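Local coordinates for protein 3,4-dihydroxy-2-butanone 4-phosphate synthase (Candida albicans, PDB 1TKS) that catalyses the conversion of D-ribulose 5-phosphate to formate and 3,4-dihydroxy-2-butanone 4-phosphate, a step of riboflavin biosynthesis, at residues 12-16 with 17-21; 40-44 with 45-49; 64-67 with 68-72; 106-109 with 110-113; 177-180 with 181-184. One frame throughout, in Å; residues are numbered along the deposited sequence.

Contact 1: residues 12-16 with 17-21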
loop_
_atom_site.group_PDB
_atom_site.type_symbol
_atom_site.label_atom_id
_atom_site.label_comp_id
_atom_site.label_asym_id
_atom_site.label_seq_id
_atom_site.Cartn_x
_atom_site.Cartn_y
_atom_site.Cartn_z
ATOM N N LEU B 12 -2.294 -4.507 26.561
ATOM C CA LEU B 12 -1.123 -5.336 26.293
ATOM C C LEU B 12 -1.489 -6.813 26.251
ATOM O O LEU B 12 -0.951 -7.567 25.440
ATOM C CB LEU B 12 -0.044 -5.102 27.349
ATOM C CG LEU B 12 0.664 -3.744 27.301
ATOM C CD1 LEU B 12 1.638 -3.648 28.467
ATOM C CD2 LEU B 12 1.402 -3.582 25.976
ATOM N N GLU B 13 -2.401 -7.232 27.122
ATOM C CA GLU B 13 -2.811 -8.627 27.131
ATOM C C GLU B 13 -3.520 -8.971 25.828
ATOM O O GLU B 13 -3.325 -10.050 25.282
ATOM C CB GLU B 13 -3.720 -8.917 28.327
ATOM C CG GLU B 13 -2.959 -8.966 29.638
ATOM C CD GLU B 13 -1.922 -10.071 29.656
ATOM O OE1 GLU B 13 -0.885 -9.903 30.332
ATOM O OE2 GLU B 13 -2.149 -11.117 29.008
ATOM N N ALA B 14 -4.337 -8.049 25.324
ATOM C CA ALA B 14 -5.040 -8.279 24.068
ATOM C C ALA B 14 -4.009 -8.381 22.945
ATOM O O ALA B 14 -4.102 -9.244 22.071
ATOM C CB ALA B 14 -6.009 -7.132 23.790
ATOM N N TYR B 15 -3.026 -7.489 22.986
ATOM C CA TYR B 15 -1.965 -7.447 21.990
ATOM C C TYR B 15 -1.147 -8.738 22.057
ATOM O O TYR B 15 -0.775 -9.304 21.031
ATOM C CB TYR B 15 -1.097 -6.210 22.253
ATOM C CG TYR B 15 -0.101 -5.858 21.172
ATOM C CD1 TYR B 15 1.160 -6.444 21.143
ATOM C CD2 TYR B 15 -0.407 -4.903 20.203
ATOM C CE1 TYR B 15 2.096 -6.080 20.178
ATOM C CE2 TYR B 15 0.519 -4.534 19.236
ATOM C CZ TYR B 15 1.770 -5.124 19.231
ATOM O OH TYR B 15 2.696 -4.748 18.288
ATOM N N LYS B 16 -0.886 -9.216 23.268
ATOM C CA LYS B 16 -0.127 -10.449 23.439
ATOM C C LYS B 16 -0.899 -11.637 22.854
ATOM O O LYS B 16 -0.299 -12.591 22.352
ATOM C CB LYS B 16 0.145 -10.686 24.928
ATOM C CG LYS B 16 1.056 -11.864 25.233
ATOM C CD LYS B 16 1.196 -12.045 26.736
ATOM C CE LYS B 16 1.803 -10.806 27.386
ATOM N NZ LYS B 16 1.754 -10.874 28.875
ATOM N N ASN B 17 -2.228 -11.562 22.909
ATOM C CA ASN B 17 -3.089 -12.630 22.410
ATOM C C ASN B 17 -3.386 -12.497 20.914
ATOM O O ASN B 17 -4.300 -13.137 20.394
ATOM C CB ASN B 17 -4.399 -12.660 23.208
ATOM C CG ASN B 17 -4.927 -14.075 23.428
ATOM O OD1 ASN B 17 -5.931 -14.273 24.118
ATOM N ND2 ASN B 17 -4.252 -15.061 22.846
ATOM N N GLY B 18 -2.617 -11.652 20.232
ATOM C CA GLY B 18 -2.784 -11.480 18.798
ATOM C C GLY B 18 -3.890 -10.564 18.308
ATOM O O GLY B 18 -4.277 -10.628 17.140
ATOM N N GLU B 19 -4.407 -9.711 19.183
ATOM C CA GLU B 19 -5.458 -8.798 18.772
ATOM C C GLU B 19 -4.857 -7.506 18.264
ATOM O O GLU B 19 -3.700 -7.180 18.542
ATOM C CB GLU B 19 -6.387 -8.451 19.937
ATOM C CG GLU B 19 -6.995 -9.629 20.654
ATOM C CD GLU B 19 -8.007 -9.202 21.696
ATOM O OE1 GLU B 19 -8.195 -9.949 22.679
ATOM O OE2 GLU B 19 -8.621 -8.123 21.529
ATOM N N PHE B 20 -5.669 -6.780 17.512
ATOM C CA PHE B 20 -5.286 -5.486 16.985
ATOM C C PHE B 20 -5.601 -4.482 18.082
ATOM O O PHE B 20 -6.377 -4.763 19.000
ATOM C CB PHE B 20 -6.148 -5.114 15.779
ATOM C CG PHE B 20 -5.658 -5.647 14.474
ATOM C CD1 PHE B 20 -6.344 -6.662 13.815
ATOM C CD2 PHE B 20 -4.526 -5.105 13.877
ATOM C CE1 PHE B 20 -5.909 -7.121 12.570
ATOM C CE2 PHE B 20 -4.087 -5.558 12.637
ATOM C CZ PHE B 20 -4.779 -6.568 11.983
ATOM N N LEU B 21 -4.983 -3.318 17.977
ATOM C CA LEU B 21 -5.242 -2.213 18.880
ATOM C C LEU B 21 -5.354 -1.004 17.964
ATOM O O LEU B 21 -4.621 -0.896 16.982
ATOM C CB LEU B 21 -4.096 -1.999 19.873
ATOM C CG LEU B 21 -4.004 -2.967 21.050
ATOM C CD1 LEU B 21 -2.785 -2.621 21.898
ATOM C CD2 LEU B 21 -5.269 -2.885 21.891
HETATM O O HOH W 1 -1.165 -8.458 18.412
#

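Contact 2: residues 40-44 with 45-49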
loop_
_atom_site.group_PDB
_atom_site.type_symbol
_atom_site.label_atom_id
_atom_site.label_comp_id
_atom_site.label_asym_id
_atom_site.label_seq_id
_atom_site.Cartn_x
_atom_site.Cartn_y
_atom_site.Cartn_z
ATOM N N GLU B 40 4.699 -10.932 14.534
ATOM C CA GLU B 40 4.810 -12.387 14.571
ATOM C C GLU B 40 3.478 -13.112 14.679
ATOM O O GLU B 40 3.412 -14.323 14.477
ATOM C CB GLU B 40 5.708 -12.814 15.735
ATOM C CG GLU B 40 5.194 -12.397 17.103
ATOM C CD GLU B 40 6.251 -12.538 18.179
ATOM O OE1 GLU B 40 6.407 -13.646 18.733
ATOM O OE2 GLU B 40 6.937 -11.537 18.454
ATOM N N LEU B 41 2.410 -12.378 14.969
ATOM C CA LEU B 41 1.109 -13.015 15.131
ATOM C C LEU B 41 0.103 -12.743 14.024
ATOM O O LEU B 41 -0.989 -13.307 14.040
ATOM C CB LEU B 41 0.496 -12.600 16.471
ATOM C CG LEU B 41 1.327 -12.871 17.728
ATOM C CD1 LEU B 41 0.598 -12.326 18.949
ATOM C CD2 LEU B 41 1.576 -14.362 17.868
ATOM N N ILE B 42 0.461 -11.895 13.062
ATOM C CA ILE B 42 -0.473 -11.580 11.985
ATOM C C ILE B 42 -0.659 -12.723 10.994
ATOM O O ILE B 42 0.280 -13.171 10.340
ATOM C CB ILE B 42 -0.069 -10.278 11.234
ATOM C CG1 ILE B 42 -1.223 -9.810 10.348
ATOM C CG2 ILE B 42 1.186 -10.500 10.398
ATOM C CD1 ILE B 42 -1.078 -8.375 9.856
ATOM N N THR B 43 -1.899 -13.195 10.913
ATOM C CA THR B 43 -2.268 -14.292 10.026
ATOM C C THR B 43 -2.789 -13.761 8.705
ATOM O O THR B 43 -2.959 -12.555 8.533
ATOM C CB THR B 43 -3.394 -15.143 10.641
ATOM O OG1 THR B 43 -4.532 -14.303 10.878
ATOM C CG2 THR B 43 -2.952 -15.758 11.952
ATOM N N GLN B 44 -3.051 -14.677 7.779
ATOM C CA GLN B 44 -3.589 -14.316 6.477
ATOM C C GLN B 44 -4.904 -13.570 6.680
ATOM O O GLN B 44 -5.119 -12.515 6.095
ATOM C CB GLN B 44 -3.836 -15.575 5.639
ATOM C CG GLN B 44 -4.228 -15.306 4.192
ATOM C CD GLN B 44 -5.712 -15.039 3.992
ATOM O OE1 GLN B 44 -6.146 -14.722 2.885
ATOM N NE2 GLN B 44 -6.497 -15.179 5.055
ATOM N N GLU B 45 -5.775 -14.123 7.519
ATOM C CA GLU B 45 -7.068 -13.504 7.782
ATOM C C GLU B 45 -6.923 -12.129 8.421
ATOM O O GLU B 45 -7.645 -11.196 8.068
ATOM C CB GLU B 45 -7.925 -14.380 8.702
ATOM C CG GLU B 45 -8.311 -15.751 8.159
ATOM C CD GLU B 45 -7.149 -16.725 8.105
ATOM O OE1 GLU B 45 -6.143 -16.510 8.814
ATOM O OE2 GLU B 45 -7.251 -17.720 7.360
ATOM N N LYS B 46 -5.994 -11.995 9.362
ATOM C CA LYS B 46 -5.799 -10.715 10.037
ATOM C C LYS B 46 -5.216 -9.665 9.106
ATOM O O LYS B 46 -5.518 -8.475 9.235
ATOM C CB LYS B 46 -4.912 -10.902 11.267
ATOM C CG LYS B 46 -5.638 -11.600 12.407
ATOM C CD LYS B 46 -4.697 -12.011 13.521
ATOM C CE LYS B 46 -5.484 -12.541 14.708
ATOM N NZ LYS B 46 -4.607 -12.986 15.817
ATOM N N MET B 47 -4.384 -10.107 8.166
ATOM C CA MET B 47 -3.800 -9.190 7.191
ATOM C C MET B 47 -4.901 -8.761 6.222
ATOM O O MET B 47 -4.953 -7.612 5.785
ATOM C CB MET B 47 -2.667 -9.862 6.408
ATOM C CG MET B 47 -2.066 -8.961 5.326
ATOM S SD MET B 47 -1.230 -7.469 5.940
ATOM C CE MET B 47 -2.494 -6.279 5.991
ATOM N N ALA B 48 -5.781 -9.697 5.878
ATOM C CA ALA B 48 -6.872 -9.380 4.971
ATOM C C ALA B 48 -7.760 -8.331 5.638
ATOM O O ALA B 48 -8.274 -7.425 4.979
ATOM C CB ALA B 48 -7.682 -10.627 4.643
ATOM N N PHE B 49 -7.935 -8.460 6.952
ATOM C CA PHE B 49 -8.746 -7.525 7.721
ATOM C C PHE B 49 -8.071 -6.161 7.719
ATOM O O PHE B 49 -8.709 -5.138 7.450
ATOM C CB PHE B 49 -8.900 -8.024 9.160
ATOM C CG PHE B 49 -9.765 -7.147 10.023
ATOM C CD1 PHE B 49 -11.148 -7.315 10.049
ATOM C CD2 PHE B 49 -9.193 -6.169 10.833
ATOM C CE1 PHE B 49 -11.949 -6.520 10.872
ATOM C CE2 PHE B 49 -9.983 -5.369 11.658
ATOM C CZ PHE B 49 -11.369 -5.549 11.680
HETATM O O HOH W 2 -2.551 -14.970 15.569
#

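Contact 3: residues 64-67 with 68-72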
loop_
_atom_site.group_PDB
_atom_site.type_symbol
_atom_site.label_atom_id
_atom_site.label_comp_id
_atom_site.label_asym_id
_atom_site.label_seq_id
_atom_site.Cartn_x
_atom_site.Cartn_y
_atom_site.Cartn_z
ATOM N N GLU B 64 15.885 -0.550 14.857
ATOM C CA GLU B 64 17.008 -0.299 13.959
ATOM C C GLU B 64 17.980 -1.475 14.013
ATOM O O GLU B 64 18.531 -1.883 12.989
ATOM C CB GLU B 64 17.729 0.995 14.356
ATOM C CG GLU B 64 17.079 2.253 13.786
ATOM C CD GLU B 64 17.718 3.541 14.287
ATOM O OE1 GLU B 64 18.916 3.524 14.633
ATOM O OE2 GLU B 64 17.023 4.578 14.315
ATOM N N GLU B 65 18.178 -2.024 15.208
ATOM C CA GLU B 65 19.095 -3.140 15.373
ATOM C C GLU B 65 18.644 -4.352 14.564
ATOM O O GLU B 65 19.465 -5.026 13.939
ATOM C CB GLU B 65 19.237 -3.510 16.855
ATOM C CG GLU B 65 20.646 -3.969 17.207
ATOM C CD GLU B 65 20.821 -4.350 18.663
ATOM O OE1 GLU B 65 20.262 -3.663 19.545
ATOM O OE2 GLU B 65 21.543 -5.337 18.924
ATOM N N ARG B 66 17.340 -4.624 14.566
ATOM C CA ARG B 66 16.800 -5.753 13.819
ATOM C C ARG B 66 16.891 -5.510 12.316
ATOM O O ARG B 66 17.290 -6.397 11.566
ATOM C CB ARG B 66 15.343 -6.013 14.214
ATOM C CG ARG B 66 14.679 -7.128 13.412
ATOM C CD ARG B 66 15.428 -8.446 13.562
ATOM N NE ARG B 66 15.192 -9.085 14.855
ATOM C CZ ARG B 66 14.073 -9.726 15.180
ATOM N NH1 ARG B 66 13.943 -10.278 16.380
ATOM N NH2 ARG B 66 13.082 -9.823 14.305
ATOM N N ALA B 67 16.518 -4.312 11.877
ATOM C CA ALA B 67 16.581 -3.982 10.458
ATOM C C ALA B 67 18.019 -4.152 9.962
ATOM O O ALA B 67 18.244 -4.626 8.851
ATOM C CB ALA B 67 16.100 -2.550 10.222
ATOM N N ASN B 68 18.988 -3.774 10.795
ATOM C CA ASN B 68 20.394 -3.907 10.424
ATOM C C ASN B 68 20.784 -5.378 10.283
ATOM O O ASN B 68 21.511 -5.751 9.358
ATOM C CB ASN B 68 21.306 -3.232 11.461
ATOM C CG ASN B 68 21.220 -1.712 11.420
ATOM O OD1 ASN B 68 20.889 -1.122 10.391
ATOM N ND2 ASN B 68 21.543 -1.071 12.539
ATOM N N GLN B 69 20.299 -6.214 11.197
ATOM C CA GLN B 69 20.610 -7.642 11.159
ATOM C C GLN B 69 20.074 -8.284 9.885
ATOM O O GLN B 69 20.729 -9.138 9.285
ATOM C CB GLN B 69 20.015 -8.354 12.380
ATOM C CG GLN B 69 20.375 -9.832 12.460
ATOM C CD GLN B 69 19.855 -10.504 13.719
ATOM O OE1 GLN B 69 18.650 -10.710 13.876
ATOM N NE2 GLN B 69 20.764 -10.844 14.628
ATOM N N LEU B 70 18.882 -7.862 9.472
ATOM C CA LEU B 70 18.250 -8.396 8.271
ATOM C C LEU B 70 18.721 -7.696 7.001
ATOM O O LEU B 70 18.275 -8.030 5.905
ATOM C CB LEU B 70 16.728 -8.275 8.387
ATOM C CG LEU B 70 16.066 -9.115 9.484
ATOM C CD1 LEU B 70 14.579 -8.800 9.546
ATOM C CD2 LEU B 70 16.293 -10.594 9.201
ATOM N N GLU B 71 19.630 -6.737 7.157
ATOM C CA GLU B 71 20.166 -5.974 6.035
ATOM C C GLU B 71 19.077 -5.209 5.295
ATOM O O GLU B 71 18.957 -5.292 4.072
ATOM C CB GLU B 71 20.916 -6.892 5.063
ATOM C CG GLU B 71 22.145 -7.548 5.670
ATOM C CD GLU B 71 22.944 -8.354 4.660
ATOM O OE1 GLU B 71 23.962 -8.954 5.058
ATOM O OE2 GLU B 71 22.551 -8.384 3.475
ATOM N N LEU B 72 18.280 -4.470 6.058
ATOM C CA LEU B 72 17.204 -3.657 5.508
ATOM C C LEU B 72 17.561 -2.196 5.777
ATOM O O LEU B 72 17.057 -1.580 6.716
ATOM C CB LEU B 72 15.873 -4.013 6.182
ATOM C CG LEU B 72 15.319 -5.413 5.894
ATOM C CD1 LEU B 72 14.085 -5.671 6.756
ATOM C CD2 LEU B 72 14.975 -5.533 4.414
#

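Contact 4: residues 106-109 with 110-113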
loop_
_atom_site.group_PDB
_atom_site.type_symbol
_atom_site.label_atom_id
_atom_site.label_comp_id
_atom_site.label_asym_id
_atom_site.label_seq_id
_atom_site.Cartn_x
_atom_site.Cartn_y
_atom_site.Cartn_z
ATOM N N ARG B 106 1.886 -11.166 2.324
ATOM C CA ARG B 106 2.259 -10.046 3.181
ATOM C C ARG B 106 2.275 -10.456 4.646
ATOM O O ARG B 106 3.120 -9.990 5.409
ATOM C CB ARG B 106 1.337 -8.837 2.956
ATOM C CG ARG B 106 1.727 -8.046 1.711
ATOM C CD ARG B 106 1.187 -6.628 1.702
ATOM N NE ARG B 106 -0.192 -6.536 1.227
ATOM C CZ ARG B 106 -0.839 -5.384 1.080
ATOM N NH1 ARG B 106 -0.227 -4.243 1.378
ATOM N NH2 ARG B 106 -2.085 -5.362 0.625
ATOM N N ALA B 107 1.365 -11.342 5.041
ATOM C CA ALA B 107 1.336 -11.802 6.424
ATOM C C ALA B 107 2.576 -12.652 6.702
ATOM O O ALA B 107 3.204 -12.516 7.752
ATOM C CB ALA B 107 0.070 -12.613 6.682
ATOM N N LEU B 108 2.925 -13.523 5.758
ATOM C CA LEU B 108 4.095 -14.388 5.907
ATOM C C LEU B 108 5.364 -13.554 6.004
ATOM O O LEU B 108 6.228 -13.821 6.837
ATOM C CB LEU B 108 4.201 -15.365 4.724
ATOM C CG LEU B 108 5.432 -16.276 4.606
ATOM C CD1 LEU B 108 5.622 -17.078 5.891
ATOM C CD2 LEU B 108 5.261 -17.224 3.416
ATOM N N THR B 109 5.477 -12.541 5.155
ATOM C CA THR B 109 6.652 -11.685 5.180
ATOM C C THR B 109 6.740 -10.953 6.517
ATOM O O THR B 109 7.818 -10.841 7.104
ATOM C CB THR B 109 6.613 -10.662 4.032
ATOM O OG1 THR B 109 6.718 -11.356 2.783
ATOM C CG2 THR B 109 7.757 -9.666 4.154
ATOM N N THR B 110 5.604 -10.461 7.000
ATOM C CA THR B 110 5.573 -9.743 8.265
ATOM C C THR B 110 6.014 -10.632 9.431
ATOM O O THR B 110 6.822 -10.214 10.263
ATOM C CB THR B 110 4.166 -9.173 8.532
ATOM O OG1 THR B 110 3.830 -8.255 7.483
ATOM C CG2 THR B 110 4.124 -8.442 9.863
ATOM N N ARG B 111 5.500 -11.857 9.489
ATOM C CA ARG B 111 5.872 -12.771 10.565
ATOM C C ARG B 111 7.360 -13.105 10.454
ATOM O O ARG B 111 8.057 -13.237 11.465
ATOM C CB ARG B 111 5.043 -14.060 10.498
ATOM C CG ARG B 111 3.537 -13.876 10.715
ATOM C CD ARG B 111 2.845 -15.210 10.995
ATOM N NE ARG B 111 3.059 -16.184 9.924
ATOM C CZ ARG B 111 2.358 -16.231 8.794
ATOM N NH1 ARG B 111 1.380 -15.359 8.571
ATOM N NH2 ARG B 111 2.647 -17.143 7.874
ATOM N N SER B 112 7.840 -13.232 9.222
ATOM C CA SER B 112 9.239 -13.556 8.978
ATOM C C SER B 112 10.171 -12.439 9.434
ATOM O O SER B 112 11.282 -12.699 9.900
ATOM C CB SER B 112 9.451 -13.862 7.495
ATOM O OG SER B 112 8.685 -14.993 7.107
ATOM N N LEU B 113 9.734 -11.191 9.307
ATOM C CA LEU B 113 10.587 -10.097 9.752
ATOM C C LEU B 113 10.720 -10.139 11.269
ATOM O O LEU B 113 11.726 -9.703 11.824
ATOM C CB LEU B 113 10.016 -8.749 9.296
ATOM C CG LEU B 113 10.113 -8.503 7.784
ATOM C CD1 LEU B 113 9.158 -7.397 7.370
ATOM C CD2 LEU B 113 11.549 -8.153 7.410
#

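Contact 5: residues 177-180 with 181-184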
loop_
_atom_site.group_PDB
_atom_site.type_symbol
_atom_site.label_atom_id
_atom_site.label_comp_id
_atom_site.label_asym_id
_atom_site.label_seq_id
_atom_site.Cartn_x
_atom_site.Cartn_y
_atom_site.Cartn_z
ATOM N N ARG B 177 -11.237 9.441 12.132
ATOM C CA ARG B 177 -10.947 10.323 13.263
ATOM C C ARG B 177 -11.353 9.545 14.513
ATOM O O ARG B 177 -11.843 8.424 14.403
ATOM C CB ARG B 177 -11.786 11.595 13.157
ATOM C CG ARG B 177 -11.619 12.346 11.853
ATOM C CD ARG B 177 -10.270 13.037 11.801
ATOM N NE ARG B 177 -10.063 13.766 10.549
ATOM C CZ ARG B 177 -9.023 14.559 10.311
ATOM N NH1 ARG B 177 -8.906 15.176 9.144
ATOM N NH2 ARG B 177 -8.097 14.744 11.243
ATOM N N LEU B 178 -11.195 10.146 15.692
ATOM C CA LEU B 178 -11.525 9.455 16.938
ATOM C C LEU B 178 -12.936 8.879 16.981
ATOM O O LEU B 178 -13.120 7.704 17.312
ATOM C CB LEU B 178 -11.321 10.369 18.153
ATOM C CG LEU B 178 -11.542 9.691 19.520
ATOM C CD1 LEU B 178 -10.498 8.588 19.717
ATOM C CD2 LEU B 178 -11.446 10.719 20.643
ATOM N N ASP B 179 -13.934 9.689 16.649
ATOM C CA ASP B 179 -15.303 9.204 16.690
ATOM C C ASP B 179 -15.500 7.961 15.838
ATOM O O ASP B 179 -16.107 6.986 16.280
ATOM C CB ASP B 179 -16.276 10.305 16.263
ATOM C CG ASP B 179 -16.552 11.294 17.379
ATOM O OD1 ASP B 179 -16.000 11.108 18.481
ATOM O OD2 ASP B 179 -17.323 12.252 17.160
ATOM N N ASP B 180 -14.977 7.983 14.620
ATOM C CA ASP B 180 -15.119 6.827 13.750
ATOM C C ASP B 180 -14.310 5.644 14.282
ATOM O O ASP B 180 -14.699 4.493 14.095
ATOM C CB ASP B 180 -14.697 7.179 12.323
ATOM C CG ASP B 180 -15.790 7.912 11.555
ATOM O OD1 ASP B 180 -15.504 8.455 10.470
ATOM O OD2 ASP B 180 -16.945 7.935 12.035
ATOM N N CYS B 181 -13.197 5.923 14.953
ATOM C CA CYS B 181 -12.381 4.847 15.509
ATOM C C CYS B 181 -13.109 4.162 16.654
ATOM O O CYS B 181 -13.026 2.943 16.813
ATOM C CB CYS B 181 -11.038 5.384 16.009
ATOM S SG CYS B 181 -9.901 5.866 14.679
ATOM N N ILE B 182 -13.805 4.956 17.462
ATOM C CA ILE B 182 -14.570 4.433 18.587
ATOM C C ILE B 182 -15.648 3.511 18.027
ATOM O O ILE B 182 -15.875 2.414 18.534
ATOM C CB ILE B 182 -15.226 5.587 19.384
ATOM C CG1 ILE B 182 -14.140 6.421 20.062
ATOM C CG2 ILE B 182 -16.214 5.032 20.402
ATOM C CD1 ILE B 182 -14.660 7.636 20.801
ATOM N N GLN B 183 -16.301 3.964 16.961
ATOM C CA GLN B 183 -17.342 3.178 16.308
ATOM C C GLN B 183 -16.763 1.874 15.756
ATOM O O GLN B 183 -17.355 0.804 15.911
ATOM C CB GLN B 183 -17.971 4.000 15.177
ATOM C CG GLN B 183 -18.424 3.202 13.968
ATOM C CD GLN B 183 -19.479 2.178 14.300
ATOM O OE1 GLN B 183 -20.552 2.515 14.795
ATOM N NE2 GLN B 183 -19.181 0.911 14.027
ATOM N N PHE B 184 -15.598 1.975 15.120
ATOM C CA PHE B 184 -14.927 0.816 14.534
ATOM C C PHE B 184 -14.533 -0.173 15.631
ATOM O O PHE B 184 -14.687 -1.388 15.479
ATOM C CB PHE B 184 -13.678 1.269 13.770
ATOM C CG PHE B 184 -13.044 0.185 12.943
ATOM C CD1 PHE B 184 -13.488 -0.073 11.647
ATOM C CD2 PHE B 184 -12.019 -0.595 13.469
ATOM C CE1 PHE B 184 -12.923 -1.096 10.889
ATOM C CE2 PHE B 184 -11.447 -1.620 12.724
ATOM C CZ PHE B 184 -11.900 -1.873 11.431
#

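Contact 1: residues 12-16 with 17-21
Backbone bonds between Ala14 or Tyr15 and the residues Gly18 and Glu19 close the last turn of helix 8-16. Glu19 N reaches back to Ala14 O at 2.9 Å, with an N-H...O angle of 156°, and Gly18 N bonds Tyr15 O at 3.1 Å. This second donor stands above the carbonyl plane, 66° out of it. One step earlier, Asn17 N makes an ordinary helical bond to Glu13 O and a weak one to Ala14 O. The Glu19 N to Ala14 O and Gly18 N to Tyr15 O bonds define a Schellman motif with Gly18 as its C-prime residue. Its phi of 81° would press a CB against the preceding carbonyl, so glycine suits the position. A water bridges the reversal by donating to both Tyr15 O and Glu19 O, and it also sits over the centre of one face of the Tyr15 ring. Beyond the turn, Leu21 enters strand 21-24 and pairs by backbone bonds with Ile36.

Among the apolar contacts, Leu21 CD1 meets Tyr15 CD2 at 3.7 Å, the two side chains crossing at about a right angle. The Tyr15 phenol end continues to Ser153 OG on helix 145-155, a hydrogen bond. The extended Glu19 chain runs alongside Ala14, its CD 3.6 Å from Ala14 CB.

Of the charged groups, Lys16 NZ forms a salt bridge with Glu13 OE1 at 3.2 Å, approaching from above the carboxylate plane.

Contact 2: residues 40-44 with 45-49
With chi1 at 59°, Thr43 places OG1 between its own backbone N and carbonyl carbon, where the hydroxyl oxygen can accept from Lys46 N at 3.1 Å. The N-H...O angle of 158° makes this a fairly straight N-cap bond, and it occupies an amide of the first turn of helix 44-52. The regular helical bonds start beside it, from Met47 N to Thr43 O and from Ala48 N to Gln44 O, each 2.9 Å long.

The Lys46 chain is extended beyond CG and passes the cap, its CG 3.3 Å from Thr43 OG1. At its far end NZ donates to a water that in turn donates to Leu41 O, and it also bonds Gly18 O. The ammonium group thereby ties the residues ahead of the helix to the turn that follows helix 8-16. On the apolar side, Ile42 CG1 is anti to the backbone N (chi1 -167°), which carries CD1 to within 4.0 Å of Met47 SD.

The contact thus joins the loop after strand 34-38 to the start of helix 44-52. Ile42 and Lys46 both rest on Met37 of that strand, Ile42 also packs on Thr110 of helix 103-114, and Gln44 touches Leu174 and Ala48 touches Asp172, both of the second subunit.

Contact 3: residues 64-67 with 68-72
Ala67 and Leu72 meet across a Schellman motif that terminates helix 64-69. Glu71 has a positive phi (61°), Leu72 N returns to Ala67 O at 2.8 Å with an N-H...O angle of 165°, and Glu71 N bonds Asn68 O. The reversal brings Leu72 CB to 4.3 Å from Ala67 CB, so a loose apolar contact accompanies the backbone bonds.

On another side of the helix, Arg66 is set against both Gln69 and Leu70. Its chain leaves with CG opposite the backbone N and then bends at chi2 and chi3, carrying the guanidinium outward from the helix. The planes of that group and the Gln69 amide are nearly parallel, 18° apart, yet NE and Gln69 OE1 remain 3.9 Å from each other, a packing relation. Leu70 passes the same arginine at a slant, presenting CD1 to Arg66 CD at 4.1 Å. The guanidinium finds its main partner beyond this helix, where NH2 donates to Ala114 O at the end of helix 103-114. Leu70 and Leu72 pack on Leu113 of that helix, while Ala67 rests on Arg133 of strand 129-134.

Asn68 curls back over the preceding turn, with its CG 3.1 Å from Glu64 O.

Contact 4: residues 106-109 with 110-113
Arg106 O receives two donors from Thr110 in the closely packed part of helix 103-114. The hydroxyl OG1 donates at 2.8 Å and the backbone N at 3.0 Å, arriving from opposite faces of the carbonyl plane. Ser112 treats Leu108 O in the same way, with OG at 2.7 Å and 37° above the plane and its backbone N on the other face. Both hydroxyls sit anti to their own carbonyl carbon (chi1 -61° for Thr110, -62° for Ser112), which turns them back toward the previous turn. Also buried, Thr109 and Leu113 lie side by side, CG2 to CD1 at 4.2 Å, and both touch Ile129 of strand 129-134.

Leu108 and Arg111, which are partly exposed, form the less enclosed side. The arginine bends at chi3 and lays one guanidinium face over Leu108 CA, 3.5 Å from the plane. Its NH2 is 3.6 Å from Leu108 CD1, the side chains crossing nearly at right angles. NH1 is held by Ile42 O, while Arg106 NH1 bonds Gly56 O of its own chain and NH2 bonds Ser55 O of the second subunit.

The chemistry implies that the Thr110 and Ser112 hydroxyls, buried with their residues, satisfy their donor capacity within the helix.

Contact 5: residues 177-180 with 181-184
Leu178 and Ile182 make the apolar side-chain contact of the first turns of helix 178-188. The leucine has CG anti to the backbone N (chi1 -175°), whereas Ile182 places CG1 anti to its carbonyl carbon (chi1 -67°), so the isoleucine branch runs back toward the helix start. Its CD1 comes to 3.9 Å from Leu178 CG, and CG1 passes 3.2 Å from Leu178 O. Cys181 adopts a similar first torsion and sets SG 3.2 Å from Arg177 O.

Arg177 occupies the N-cap position, and the regular helical pattern opens with Cys181 N to Arg177 O at 2.9 Å. The next bond, Ile182 N to Leu178 O, measures 2.8 Å. Gln183 N and Phe184 N continue the series to Asp179 O and Asp180 O.

Several ends turn away from this turn. The Arg177 side chain, through NH2, reaches the backbone O of Glu30, a residue that probably binds magnesium, and Asp180 OD1 forms a salt bridge with Arg169. Phe184 CB stays 3.4 Å from Asp180 O, but its ring (chi1 -170°) leads off to an edge-to-face meeting with Tyr53. Cys181 and Phe184 both pack on Ile22 of strand 21-24.

How the contacts relate
Contact 4 is the most buried of the five, and its hydroxyls bond carbonyls of their own helix; contacts 1, 2, 3 and 5 are partly buried and occupy helix ends. Contacts 1 and 3 share the Schellman solution, with glycine at the positive phi in one and glutamate in the other, while contacts 2 and 5 cover helix starts, of which contact 2 has a side-chain capping bond. Contacts 1, 2, 4 and 3 touch in succession through Lys46 and Arg111, which donate to carbonyls, and Arg66, whose bond to Leu113 O is weak. Contact 5 lies farthest from contact 3, their centres about 35 Å apart, and meets contact 2 through Phe184 on Phe49.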